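Local coordinates for lipoxygenase (Cyanothece sp., PDB 5EK8), which is a 9R-lipoxygenase, a non-heme iron enzyme that probably adds molecular oxygen to polyunsaturated fatty acids, at residues K274-W279 with N508-Y513; L290-A295 with S323-R328; A350-E355 with L425-E430; E520-D525 with V537-T542. All blocks are in the same frame, centred on the assembly; numbering follows the deposited sequence.

Interaction 1. Residues K274-W279 with N508-Y513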
loop_
_atom_site.group_PDB
_atom_site.type_symbol
_atom_site.label_atom_id
_atom_site.label_comp_id
_atom_site.label_asym_id
_atom_site.label_seq_id
_atom_site.Cartn_x
_atom_site.Cartn_y
_atom_site.Cartn_z
ATOM N N LYS A 274 19.417 6.432 20.255
ATOM C CA LYS A 274 19.433 7.514 19.283
ATOM C C LYS A 274 18.687 7.146 18.013
ATOM O O LYS A 274 18.432 5.971 17.743
ATOM C CB LYS A 274 20.866 7.913 18.931
ATOM C CG LYS A 274 21.599 6.894 18.082
ATOM C CD LYS A 274 22.939 7.428 17.607
ATOM C CE LYS A 274 22.774 8.622 16.693
ATOM N NZ LYS A 274 24.073 8.991 16.053
ATOM N N MET A 275 18.323 8.170 17.248
ATOM C CA MET A 275 17.727 7.985 15.934
ATOM C C MET A 275 18.338 8.979 14.947
ATOM O O MET A 275 18.470 10.171 15.240
ATOM C CB MET A 275 16.207 8.139 15.993
ATOM C CG MET A 275 15.486 7.823 14.682
ATOM S SD MET A 275 15.186 6.067 14.371
ATOM C CE MET A 275 16.734 5.539 13.633
ATOM N N SER A 276 18.726 8.472 13.782
ATOM C CA SER A 276 19.470 9.261 12.817
ATOM C C SER A 276 18.700 9.439 11.524
ATOM O O SER A 276 18.198 8.475 10.943
ATOM C CB SER A 276 20.821 8.605 12.515
ATOM O OG SER A 276 21.567 8.368 13.696
ATOM N N PHE A 277 18.625 10.681 11.071
ATOM C CA PHE A 277 18.156 10.964 9.730
ATOM C C PHE A 277 19.217 11.772 8.993
ATOM O O PHE A 277 19.436 12.949 9.291
ATOM C CB PHE A 277 16.819 11.700 9.763
ATOM C CG PHE A 277 15.699 10.881 10.343
ATOM C CD1 PHE A 277 15.294 9.705 9.728
ATOM C CD2 PHE A 277 15.049 11.287 11.501
ATOM C CE1 PHE A 277 14.272 8.947 10.257
ATOM C CE2 PHE A 277 14.024 10.534 12.035
ATOM C CZ PHE A 277 13.631 9.363 11.412
ATOM N N ILE A 278 19.881 11.115 8.046
ATOM C CA ILE A 278 20.939 11.733 7.251
ATOM C C ILE A 278 20.597 11.677 5.765
ATOM O O ILE A 278 20.261 10.620 5.232
ATOM C CB ILE A 278 22.307 11.056 7.492
ATOM C CG1 ILE A 278 22.878 11.467 8.851
ATOM C CG2 ILE A 278 23.284 11.426 6.398
ATOM C CD1 ILE A 278 22.540 10.516 9.969
ATOM N N TRP A 279 20.693 12.823 5.101
ATOM C CA TRP A 279 20.210 12.961 3.733
ATOM C C TRP A 279 21.339 13.219 2.741
ATOM O O TRP A 279 21.093 13.665 1.618
ATOM C CB TRP A 279 19.177 14.092 3.657
ATOM C CG TRP A 279 18.170 14.034 4.764
ATOM C CD1 TRP A 279 18.281 14.595 6.007
ATOM C CD2 TRP A 279 16.902 13.368 4.737
ATOM N NE1 TRP A 279 17.159 14.319 6.755
ATOM C CE2 TRP A 279 16.298 13.567 5.997
ATOM C CE3 TRP A 279 16.219 12.623 3.771
ATOM C CZ2 TRP A 279 15.044 13.049 6.314
ATOM C CZ3 TRP A 279 14.973 12.106 4.090
ATOM C CH2 TRP A 279 14.399 12.325 5.349
ATOM N N ASN A 508 22.998 2.311 9.050
ATOM C CA ASN A 508 23.723 2.762 10.229
ATOM C C ASN A 508 25.215 2.924 9.946
ATOM O O ASN A 508 25.891 1.982 9.520
ATOM C CB ASN A 508 23.505 1.791 11.389
ATOM C CG ASN A 508 24.179 2.248 12.668
ATOM O OD1 ASN A 508 24.553 3.412 12.806
ATOM N ND2 ASN A 508 24.334 1.329 13.613
ATOM N N THR A 509 25.721 4.128 10.187
ATOM C CA THR A 509 27.122 4.446 9.942
ATOM C C THR A 509 27.882 4.495 11.261
ATOM O O THR A 509 29.110 4.569 11.288
ATOM C CB THR A 509 27.277 5.794 9.210
ATOM O OG1 THR A 509 26.336 5.869 8.132
ATOM C CG2 THR A 509 28.687 5.956 8.656
ATOM N N ASP A 510 27.140 4.448 12.362
ATOM C CA ASP A 510 27.735 4.550 13.686
ATOM C C ASP A 510 28.395 3.253 14.145
ATOM O O ASP A 510 27.846 2.163 13.980
ATOM C CB ASP A 510 26.678 4.979 14.701
ATOM C CG ASP A 510 26.219 6.408 14.491
ATOM O OD1 ASP A 510 25.043 6.710 14.798
ATOM O OD2 ASP A 510 27.039 7.224 14.016
ATOM N N SER A 511 29.581 3.388 14.726
ATOM C CA SER A 511 30.322 2.248 15.246
ATOM C C SER A 511 29.858 1.923 16.660
ATOM O O SER A 511 29.839 0.760 17.073
ATOM C CB SER A 511 31.824 2.537 15.231
ATOM O OG SER A 511 32.217 3.139 14.009
ATOM N N ASP A 512 29.464 2.966 17.387
ATOM C CA ASP A 512 29.060 2.847 18.784
ATOM C C ASP A 512 27.640 2.298 18.905
ATOM O O ASP A 512 27.313 1.592 19.859
ATOM C CB ASP A 512 29.166 4.211 19.480
ATOM C CG ASP A 512 29.236 4.100 21.001
ATOM O OD1 ASP A 512 28.817 3.061 21.558
ATOM O OD2 ASP A 512 29.715 5.061 21.643
ATOM N N TYR A 513 26.800 2.616 17.930
ATOM C CA TYR A 513 25.388 2.270 18.022
ATOM C C TYR A 513 24.988 1.160 17.061
ATOM O O TYR A 513 25.496 1.076 15.945
ATOM C CB TYR A 513 24.525 3.503 17.759
ATOM C CG TYR A 513 24.446 4.467 18.917
ATOM C CD1 TYR A 513 23.361 4.442 19.785
ATOM C CD2 TYR A 513 25.445 5.406 19.141
ATOM C CE1 TYR A 513 23.266 5.321 20.844
ATOM C CE2 TYR A 513 25.361 6.296 20.206
ATOM C CZ TYR A 513 24.265 6.246 21.053
ATOM O OH TYR A 513 24.156 7.112 22.117
#

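Interaction 2. Residues L290-A295 with S323-R328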
loop_
_atom_site.group_PDB
_atom_site.type_symbol
_atom_site.label_atom_id
_atom_site.label_comp_id
_atom_site.label_asym_id
_atom_site.label_seq_id
_atom_site.Cartn_x
_atom_site.Cartn_y
_atom_site.Cartn_z
ATOM N N LEU A 290 17.375 21.170 4.217
ATOM C CA LEU A 290 17.616 19.763 4.535
ATOM C C LEU A 290 18.437 19.648 5.809
ATOM O O LEU A 290 19.456 20.324 5.958
ATOM C CB LEU A 290 18.342 19.059 3.392
ATOM C CG LEU A 290 17.620 17.940 2.643
ATOM C CD1 LEU A 290 18.611 17.177 1.776
ATOM C CD2 LEU A 290 16.913 17.010 3.610
ATOM N N HIS A 291 18.005 18.789 6.727
ATOM C CA HIS A 291 18.706 18.654 7.999
ATOM C C HIS A 291 19.079 17.215 8.343
ATOM O O HIS A 291 18.215 16.350 8.500
ATOM C CB HIS A 291 17.862 19.242 9.131
ATOM C CG HIS A 291 17.404 20.645 8.876
ATOM N ND1 HIS A 291 18.232 21.737 9.024
ATOM C CD2 HIS A 291 16.205 21.131 8.478
ATOM C CE1 HIS A 291 17.561 22.837 8.727
ATOM N NE2 HIS A 291 16.331 22.496 8.388
ATOM N N ASN A 292 20.378 16.968 8.454
ATOM C CA ASN A 292 20.856 15.750 9.078
ATOM C C ASN A 292 20.630 15.875 10.576
ATOM O O ASN A 292 21.409 16.522 11.277
ATOM C CB ASN A 292 22.334 15.502 8.769
ATOM C CG ASN A 292 22.588 15.211 7.302
ATOM O OD1 ASN A 292 21.689 14.810 6.566
ATOM N ND2 ASN A 292 23.823 15.410 6.873
ATOM N N VAL A 293 19.545 15.285 11.064
ATOM C CA VAL A 293 19.196 15.425 12.473
ATOM C C VAL A 293 19.317 14.105 13.211
ATOM O O VAL A 293 18.895 13.055 12.723
ATOM C CB VAL A 293 17.769 15.983 12.664
ATOM C CG1 VAL A 293 17.712 17.421 12.226
ATOM C CG2 VAL A 293 16.752 15.161 11.899
ATOM N N GLU A 294 19.914 14.163 14.393
ATOM C CA GLU A 294 20.068 12.967 15.202
ATOM C C GLU A 294 19.578 13.243 16.613
ATOM O O GLU A 294 20.037 14.178 17.267
ATOM C CB GLU A 294 21.526 12.505 15.201
ATOM C CG GLU A 294 22.071 12.257 13.800
ATOM C CD GLU A 294 23.411 11.546 13.797
ATOM O OE1 GLU A 294 24.454 12.242 13.808
ATOM O OE2 GLU A 294 23.417 10.294 13.776
ATOM N N ALA A 295 18.625 12.441 17.075
ATOM C CA ALA A 295 18.070 12.639 18.410
ATOM C C ALA A 295 18.581 11.569 19.350
ATOM O O ALA A 295 18.533 10.392 19.038
ATOM C CB ALA A 295 16.550 12.634 18.375
ATOM N N SER A 323 26.931 17.280 -1.204
ATOM C CA SER A 323 27.305 18.694 -1.235
ATOM C C SER A 323 27.578 19.217 0.187
ATOM O O SER A 323 27.143 18.602 1.162
ATOM C CB SER A 323 26.204 19.503 -1.916
ATOM O OG SER A 323 24.935 19.046 -1.493
ATOM N N PRO A 324 28.313 20.337 0.310
ATOM C CA PRO A 324 28.781 20.818 1.619
ATOM C C PRO A 324 27.695 21.028 2.676
ATOM O O PRO A 324 26.579 21.433 2.352
ATOM C CB PRO A 324 29.443 22.153 1.271
ATOM C CG PRO A 324 29.932 21.964 -0.106
ATOM C CD PRO A 324 28.905 21.116 -0.793
ATOM N N LEU A 325 28.043 20.746 3.930
ATOM C CA LEU A 325 27.151 20.946 5.069
ATOM C C LEU A 325 27.656 22.069 5.969
ATOM O O LEU A 325 28.864 22.285 6.089
ATOM C CB LEU A 325 27.017 19.663 5.899
ATOM C CG LEU A 325 26.426 18.397 5.275
ATOM C CD1 LEU A 325 26.521 17.249 6.253
ATOM C CD2 LEU A 325 24.984 18.621 4.885
ATOM N N LYS A 326 26.727 22.778 6.608
ATOM C CA LYS A 326 27.076 23.737 7.655
ATOM C C LYS A 326 27.573 22.977 8.883
ATOM O O LYS A 326 27.283 21.793 9.033
ATOM C CB LYS A 326 25.876 24.619 8.020
ATOM C CG LYS A 326 25.389 25.511 6.892
ATOM C CD LYS A 326 24.067 26.175 7.243
ATOM C CE LYS A 326 24.203 27.044 8.479
ATOM N NZ LYS A 326 22.948 27.790 8.770
ATOM N N ASP A 327 28.321 23.645 9.757
ATOM C CA ASP A 327 28.813 22.998 10.972
ATOM C C ASP A 327 27.662 22.450 11.810
ATOM O O ASP A 327 26.665 23.141 12.029
ATOM C CB ASP A 327 29.649 23.971 11.805
ATOM C CG ASP A 327 30.834 24.529 11.038
ATOM O OD1 ASP A 327 31.710 23.736 10.625
ATOM O OD2 ASP A 327 30.893 25.765 10.858
ATOM N N ARG A 328 27.795 21.206 12.264
ATOM C CA ARG A 328 26.751 20.582 13.070
ATOM C C ARG A 328 26.591 21.355 14.369
ATOM O O ARG A 328 27.566 21.832 14.949
ATOM C CB ARG A 328 27.065 19.106 13.350
ATOM C CG ARG A 328 27.861 18.837 14.623
ATOM C CD ARG A 328 28.386 17.411 14.645
ATOM N NE ARG A 328 27.364 16.457 14.226
ATOM C CZ ARG A 328 27.626 15.277 13.674
ATOM N NH1 ARG A 328 26.629 14.474 13.318
ATOM N NH2 ARG A 328 28.884 14.902 13.473
#

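Interaction 3. Residues A350-E355 with L425-E430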
loop_
_atom_site.group_PDB
_atom_site.type_symbol
_atom_site.label_atom_id
_atom_site.label_comp_id
_atom_site.label_asym_id
_atom_site.label_seq_id
_atom_site.Cartn_x
_atom_site.Cartn_y
_atom_site.Cartn_z
ATOM N N ALA A 350 11.300 13.348 10.467
ATOM C CA ALA A 350 10.654 12.085 10.797
ATOM C C ALA A 350 9.356 11.911 10.024
ATOM O O ALA A 350 8.945 10.787 9.741
ATOM C CB ALA A 350 10.398 11.994 12.290
ATOM N N LEU A 351 8.712 13.019 9.679
ATOM C CA LEU A 351 7.440 12.948 8.970
ATOM C C LEU A 351 7.680 12.660 7.495
ATOM O O LEU A 351 7.002 11.821 6.900
ATOM C CB LEU A 351 6.633 14.239 9.128
ATOM C CG LEU A 351 5.204 14.157 8.577
ATOM C CD1 LEU A 351 4.308 13.453 9.566
ATOM C CD2 LEU A 351 4.646 15.530 8.241
ATOM N N PHE A 352 8.645 13.356 6.900
ATOM C CA PHE A 352 8.978 13.090 5.506
ATOM C C PHE A 352 9.529 11.672 5.342
ATOM O O PHE A 352 9.120 10.946 4.428
ATOM C CB PHE A 352 9.980 14.107 4.964
ATOM C CG PHE A 352 10.448 13.796 3.570
ATOM C CD1 PHE A 352 9.563 13.847 2.504
ATOM C CD2 PHE A 352 11.765 13.435 3.328
ATOM C CE1 PHE A 352 9.982 13.554 1.220
ATOM C CE2 PHE A 352 12.192 13.141 2.046
ATOM C CZ PHE A 352 11.297 13.202 0.988
ATOM N N ASP A 353 10.441 11.276 6.227
ATOM C CA ASP A 353 10.967 9.916 6.199
ATOM C C ASP A 353 9.842 8.908 6.378
ATOM O O ASP A 353 9.797 7.876 5.707
ATOM C CB ASP A 353 12.020 9.712 7.287
ATOM C CG ASP A 353 12.510 8.281 7.357
ATOM O OD1 ASP A 353 12.063 7.530 8.245
ATOM O OD2 ASP A 353 13.337 7.899 6.512
ATOM N N GLY A 354 8.932 9.226 7.295
ATOM C CA GLY A 354 7.799 8.372 7.585
ATOM C C GLY A 354 6.900 8.174 6.385
ATOM O O GLY A 354 6.422 7.072 6.143
ATOM N N GLU A 355 6.667 9.237 5.625
ATOM C CA GLU A 355 5.818 9.128 4.447
ATOM C C GLU A 355 6.510 8.392 3.308
ATOM O O GLU A 355 5.907 7.530 2.676
ATOM C CB GLU A 355 5.361 10.508 3.967
ATOM C CG GLU A 355 4.308 11.159 4.847
ATOM C CD GLU A 355 2.937 10.505 4.733
ATOM O OE1 GLU A 355 1.929 11.223 4.921
ATOM O OE2 GLU A 355 2.859 9.284 4.463
ATOM N N LEU A 425 12.367 9.193 -4.881
ATOM C CA LEU A 425 12.415 7.915 -5.576
ATOM C C LEU A 425 13.587 7.087 -5.079
ATOM O O LEU A 425 13.443 5.900 -4.802
ATOM C CB LEU A 425 12.529 8.116 -7.084
ATOM C CG LEU A 425 12.456 6.819 -7.886
ATOM C CD1 LEU A 425 11.094 6.163 -7.688
ATOM C CD2 LEU A 425 12.751 7.084 -9.366
ATOM N N GLN A 426 14.742 7.726 -4.947
ATOM C CA GLN A 426 15.937 7.018 -4.517
ATOM C C GLN A 426 15.766 6.440 -3.116
ATOM O O GLN A 426 16.228 5.332 -2.849
ATOM C CB GLN A 426 17.155 7.928 -4.561
ATOM C CG GLN A 426 18.439 7.244 -4.149
ATOM C CD GLN A 426 19.601 8.199 -4.162
ATOM O OE1 GLN A 426 19.766 8.974 -5.105
ATOM N NE2 GLN A 426 20.407 8.171 -3.105
ATOM N N MET A 427 15.098 7.180 -2.229
ATOM C CA MET A 427 14.784 6.639 -0.906
ATOM C C MET A 427 13.995 5.351 -1.074
ATOM O O MET A 427 14.313 4.301 -0.469
ATOM C CB MET A 427 13.981 7.633 -0.063
ATOM C CG MET A 427 14.721 8.901 0.327
ATOM S SD MET A 427 13.700 10.004 1.332
ATOM C CE MET A 427 13.543 9.046 2.838
ATOM N N CYS A 428 12.980 5.434 -1.930
ATOM C CA CYS A 428 12.079 4.302 -2.119
ATOM C C CYS A 428 12.779 3.061 -2.660
ATOM O O CYS A 428 12.685 1.983 -2.066
ATOM C CB CYS A 428 10.936 4.699 -3.044
ATOM S SG CYS A 428 9.843 5.927 -2.314
ATOM N N THR A 429 13.474 3.218 -3.784
ATOM C CA THR A 429 14.204 2.117 -4.409
ATOM C C THR A 429 15.241 1.536 -3.455
ATOM O O THR A 429 15.377 0.309 -3.347
ATOM C CB THR A 429 14.906 2.555 -5.719
ATOM O OG1 THR A 429 15.785 3.659 -5.462
ATOM C CG2 THR A 429 13.885 2.954 -6.772
ATOM N N GLU A 430 15.961 2.421 -2.763
ATOM C CA GLU A 430 16.920 1.998 -1.743
ATOM C C GLU A 430 16.303 1.016 -0.754
ATOM O O GLU A 430 16.787 -0.111 -0.618
ATOM C CB GLU A 430 17.485 3.199 -0.980
ATOM C CG GLU A 430 18.733 3.801 -1.601
ATOM C CD GLU A 430 19.156 5.096 -0.931
ATOM O OE1 GLU A 430 18.613 5.414 0.147
ATOM O OE2 GLU A 430 20.031 5.800 -1.482
#

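Interaction 4. Residues E520-D525 with V537-T542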
loop_
_atom_site.group_PDB
_atom_site.type_symbol
_atom_site.label_atom_id
_atom_site.label_comp_id
_atom_site.label_asym_id
_atom_site.label_seq_id
_atom_site.Cartn_x
_atom_site.Cartn_y
_atom_site.Cartn_z
ATOM N N GLU A 520 13.050 -6.924 12.234
ATOM C CA GLU A 520 12.400 -6.334 11.067
ATOM C C GLU A 520 13.415 -6.085 9.962
ATOM O O GLU A 520 13.059 -5.890 8.800
ATOM C CB GLU A 520 11.710 -5.015 11.429
ATOM C CG GLU A 520 10.678 -5.093 12.546
ATOM C CD GLU A 520 10.069 -3.734 12.860
ATOM O OE1 GLU A 520 10.318 -2.779 12.086
ATOM O OE2 GLU A 520 9.346 -3.619 13.877
ATOM N N LEU A 521 14.684 -6.094 10.344
ATOM C CA LEU A 521 15.756 -5.690 9.447
ATOM C C LEU A 521 16.129 -6.745 8.420
ATOM O O LEU A 521 15.816 -7.928 8.564
ATOM C CB LEU A 521 16.994 -5.317 10.255
ATOM C CG LEU A 521 16.814 -4.118 11.184
ATOM C CD1 LEU A 521 18.101 -3.869 11.922
ATOM C CD2 LEU A 521 16.389 -2.884 10.403
ATOM N N ASP A 522 16.803 -6.288 7.374
ATOM C CA ASP A 522 17.321 -7.158 6.335
ATOM C C ASP A 522 18.328 -8.147 6.915
ATOM O O ASP A 522 19.214 -7.762 7.675
ATOM C CB ASP A 522 17.963 -6.315 5.236
ATOM C CG ASP A 522 18.632 -7.149 4.174
ATOM O OD1 ASP A 522 19.536 -6.620 3.495
ATOM O OD2 ASP A 522 18.253 -8.326 4.009
ATOM N N LYS A 523 18.175 -9.421 6.573
ATOM C CA LYS A 523 19.162 -10.434 6.941
ATOM C C LYS A 523 20.049 -10.778 5.747
ATOM O O LYS A 523 19.704 -11.653 4.952
ATOM C CB LYS A 523 18.486 -11.706 7.460
ATOM C CG LYS A 523 17.809 -11.566 8.799
ATOM C CD LYS A 523 16.394 -11.040 8.650
ATOM C CE LYS A 523 15.763 -10.797 10.007
ATOM N NZ LYS A 523 14.539 -10.001 9.867
ATOM N N PRO A 524 21.198 -10.093 5.616
ATOM C CA PRO A 524 22.073 -10.284 4.453
ATOM C C PRO A 524 22.684 -11.681 4.407
ATOM O O PRO A 524 22.942 -12.197 3.322
ATOM C CB PRO A 524 23.162 -9.215 4.646
ATOM C CG PRO A 524 22.604 -8.254 5.660
ATOM C CD PRO A 524 21.744 -9.095 6.549
ATOM N N ASP A 525 22.896 -12.282 5.573
ATOM C CA ASP A 525 23.517 -13.601 5.657
ATOM C C ASP A 525 22.607 -14.712 5.141
ATOM O O ASP A 525 23.089 -15.725 4.634
ATOM C CB ASP A 525 23.936 -13.894 7.097
ATOM C CG ASP A 525 25.180 -13.128 7.505
ATOM O OD1 ASP A 525 26.293 -13.670 7.337
ATOM O OD2 ASP A 525 25.050 -11.982 7.985
ATOM N N VAL A 537 15.784 -9.568 -4.408
ATOM C CA VAL A 537 15.490 -9.175 -3.032
ATOM C C VAL A 537 14.515 -10.144 -2.351
ATOM O O VAL A 537 14.691 -10.473 -1.180
ATOM C CB VAL A 537 14.934 -7.724 -2.965
ATOM C CG1 VAL A 537 13.717 -7.560 -3.848
ATOM C CG2 VAL A 537 14.606 -7.339 -1.535
ATOM N N ILE A 538 13.509 -10.623 -3.076
ATOM C CA ILE A 538 12.562 -11.562 -2.481
ATOM C C ILE A 538 13.074 -13.002 -2.556
ATOM O O ILE A 538 13.425 -13.498 -3.625
ATOM C CB ILE A 538 11.164 -11.491 -3.148
ATOM C CG1 ILE A 538 10.563 -10.094 -3.003
ATOM C CG2 ILE A 538 10.222 -12.503 -2.517
ATOM C CD1 ILE A 538 10.402 -9.655 -1.581
ATOM N N ARG A 539 13.109 -13.665 -1.405
ATOM C CA ARG A 539 13.505 -15.064 -1.333
ATOM C C ARG A 539 12.359 -15.986 -1.747
ATOM O O ARG A 539 11.196 -15.702 -1.455
ATOM C CB ARG A 539 13.980 -15.399 0.079
ATOM C CG ARG A 539 15.222 -14.622 0.499
ATOM C CD ARG A 539 15.669 -15.012 1.898
ATOM N NE ARG A 539 16.891 -14.325 2.302
ATOM C CZ ARG A 539 16.922 -13.143 2.906
ATOM N NH1 ARG A 539 15.790 -12.504 3.183
ATOM N NH2 ARG A 539 18.086 -12.597 3.234
ATOM N N PRO A 540 12.684 -17.094 -2.440
ATOM C CA PRO A 540 11.661 -18.047 -2.889
ATOM C C PRO A 540 11.017 -18.840 -1.751
ATOM O O PRO A 540 11.705 -19.317 -0.851
ATOM C CB PRO A 540 12.442 -18.981 -3.814
ATOM C CG PRO A 540 13.841 -18.907 -3.317
ATOM C CD PRO A 540 14.036 -17.493 -2.872
ATOM N N ILE A 541 9.694 -18.965 -1.807
ATOM C CA ILE A 541 8.930 -19.746 -0.840
ATOM C C ILE A 541 9.133 -21.233 -1.103
ATOM O O ILE A 541 9.291 -22.032 -0.178
ATOM C CB ILE A 541 7.422 -19.402 -0.911
ATOM C CG1 ILE A 541 7.187 -17.944 -0.496
ATOM C CG2 ILE A 541 6.599 -20.357 -0.055
ATOM C CD1 ILE A 541 5.809 -17.425 -0.837
ATOM N N THR A 542 9.135 -21.597 -2.379
ATOM C CA THR A 542 9.300 -22.987 -2.759
ATOM C C THR A 542 9.865 -23.111 -4.173
ATOM O O THR A 542 9.783 -22.178 -4.974
ATOM C CB THR A 542 7.963 -23.740 -2.668
ATOM O OG1 THR A 542 8.175 -25.137 -2.916
ATOM C CG2 THR A 542 6.979 -23.180 -3.676
#

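Interaction 1. Residues K274-W279 with N508-Y513
Lys274 serves two partners at once, offering its ammonium group to Asp510 and its methylene chain to the ring of Tyr513. The charged contact is a salt bridge, with Lys274 NZ lying 2.8 Å from Asp510 OD1. The ammonium reaches this oxygen on its syn side but about 30° out of the carboxylate plane. Glu294 forms a second salt bridge with the same ammonium, and Lys264 also binds Asp510, so acidic and basic groups alternate here. Such a network would be expected to stabilise the charge of a buried lysine.

The apolar part is a CH-pi contact. Lys274 CD sits over the middle of the Tyr513 ring, 3.5 Å from its centroid and only 8° off the normal, while CG lies over the CD1 side of the same face. A bend in the lysine chain at chi3 (-64°) lets the methylenes pass across the ring before the tip turns toward Asp510. The ammonium itself is 5.4 Å from the ring centroid, at most a weak cation-pi attraction.

Hydrogen bonds within 508-513 shape the loop. Asn508 OD1 accepts from Asp510 N at 2.8 Å, and Asn508 ND2 donates to Tyr513 O. The first of these defines an Asx turn, which leads into the edge strand 513-515 of the antiparallel sheet containing strand 272-277.

Interaction 2. Residues L290-A295 with S323-R328
Glu294 OE2 is gripped by the hydroxyl of Ser276 and the ammonium of Lys274, while the other oxygen of this carboxylate, OE1, turns to Arg328. The link across the contact is a salt bridge of 3.2 Å between Glu294 OE1 and Arg328 NH1. The oxygen meets the guanidinium at its edge and near its plane, and the carboxylate and guanidinium planes are 24° apart. Glutamate suits this place because a buried carboxylate can divide its two oxygens between a serine and lysine on one strand and an arginine on the exposed loop. The surrounding positive groups would be expected to favour its charged form. Arg328 gets its tip there by a bend at chi3 (-44°), although its CB does not itself point at the strand.

The second meeting is between Asn292 and Leu325. Asn292 ND2 lies 3.3 Å from Leu325 CD1 and 4.0 Å from Leu325 CD2, so the forked end of the leucine packs against the amide nitrogen, and the side chains cross at about a right angle. The amide's polar needs are met by others: OD1 accepts from Trp279 N, and ND2 donates to Asp280 OD2. Leucine, with no polar group in its side chain, packs beside the amide nitrogen and leaves these bonds undisturbed.

Strand 291-300 runs between strands 272-277 and 303-313 in the antiparallel sheet. Asn292 and Glu294 face the loop 323-328, which also rests on Gln312 of strand 303-313, while the alternate residues His291, Val293 and Ala295 pack against helix 337-377.

Interaction 3. Residues A350-E355 with L425-E430
Phe352 and Met427 meet because their side chains leave their helices differently: CG of Phe352 stands anti to the backbone N (chi1 175°), whereas CG of Met427 is anti to the carbonyl carbon (chi1 -66°), and the methionine chain then bends at chi3 (68°). The result is a Met-aromatic contact between helix 337-377, the long helix that carries the iron ligands His359 and His364, and helix 421-432. Met427 SD lies 3.6 Å from Phe352 CE2 and 4.6 Å from the ring centroid. At 56° off the ring normal, the sulfur approaches obliquely. Methionine suits a buried junction of this kind, since its flexible, polarisable chain can fit between an aromatic ring and a neighbouring turn of helix; it also packs on Ala356 and Ile357.

The Phe352 ring has a second aromatic neighbour in Trp279, against which Met427 rests as well. Glu355, in the same helix, accepts a hydrogen bond from His359 ND1 and so acts as a second-shell residue that should help orient this iron ligand. The side chain of Asp353 is about 9 Å from that of His359, so the contact flanks the iron site at a distance.

Gln426 NE2 bonds both Glu430 OE2 (2.9 Å), one turn on, and Asn281 O, tying helix 421-432 to the loop at Asn281. Gln426 O accepts from both Glu430 N and Thr429 OG1. Asp353 uses OD1 to accept from Asn259 ND2, while its other oxygen, OD2, lies 3.9 Å from the Met427 CE methyl.

Interaction 4. Residues E520-D525 with V537-T542
Arg539 points from the loop 537-542 toward Lys523, and its long side chain makes the whole contact. From CB, which is turned toward the other segment, the chain goes out fully extended as far as NE, with CG opposite the carbonyl carbon (chi1 -63°). The methylenes serve as a spacer, and the work begins at the guanidinium, which chi4 (89°) turns across the line of the chain. NE donates to Pro527 O; CZ is 3.8 Å from Lys523 O; NH1 forms a salt bridge with Asp436; and NH2 donates to Leu526 O. NH2 also faces Lys523 O, which lies at the guanidinium edge near its plane. Arginine suits this position because its planar head can reach several backbone carbonyls and a carboxylate together.

Asp522 is near as well: its OD1 bonds the hydroxyl of Tyr499, while OD2, less surely placed, is near Arg528 NH2 and farther from Arg539. On the loop itself, Lys523 bends at chi2 (86°) so that its chain folds back, and NZ donates to Leu521 O at 2.8 Å, in the carbonyl plane, with a second bond to Gly519 O.

Residues 520-525 lie in the loop between strands 513-515 and 530-531. Beyond Arg539, Pro540 packs on helix 482-495 and Ile541 on helix 549-574, while Ile538, on the other side of Arg539 in sequence, touches helix 337-377.

Interactions 1 and 2 share the antiparallel sheet: strands 272-277 and 291-300 are neighbours in it, and the contact centres lie about 13 Å apart. Interaction 3 is centred about 16 Å from interaction 1. Along the chain, interactions 2 and 3 both fall between the two segments of interaction 1, whereas interaction 4 follows all of them and lies about 33 Å from interaction 2, centre to centre. Interactions 1 and 2 fasten loops to neighbouring strands of the sheet, and Phe277 and Trp279 pass this packing on to helix 337-377, which interaction 3 joins to helix 421-432. Interaction 4 joins two loops on another part of the fold.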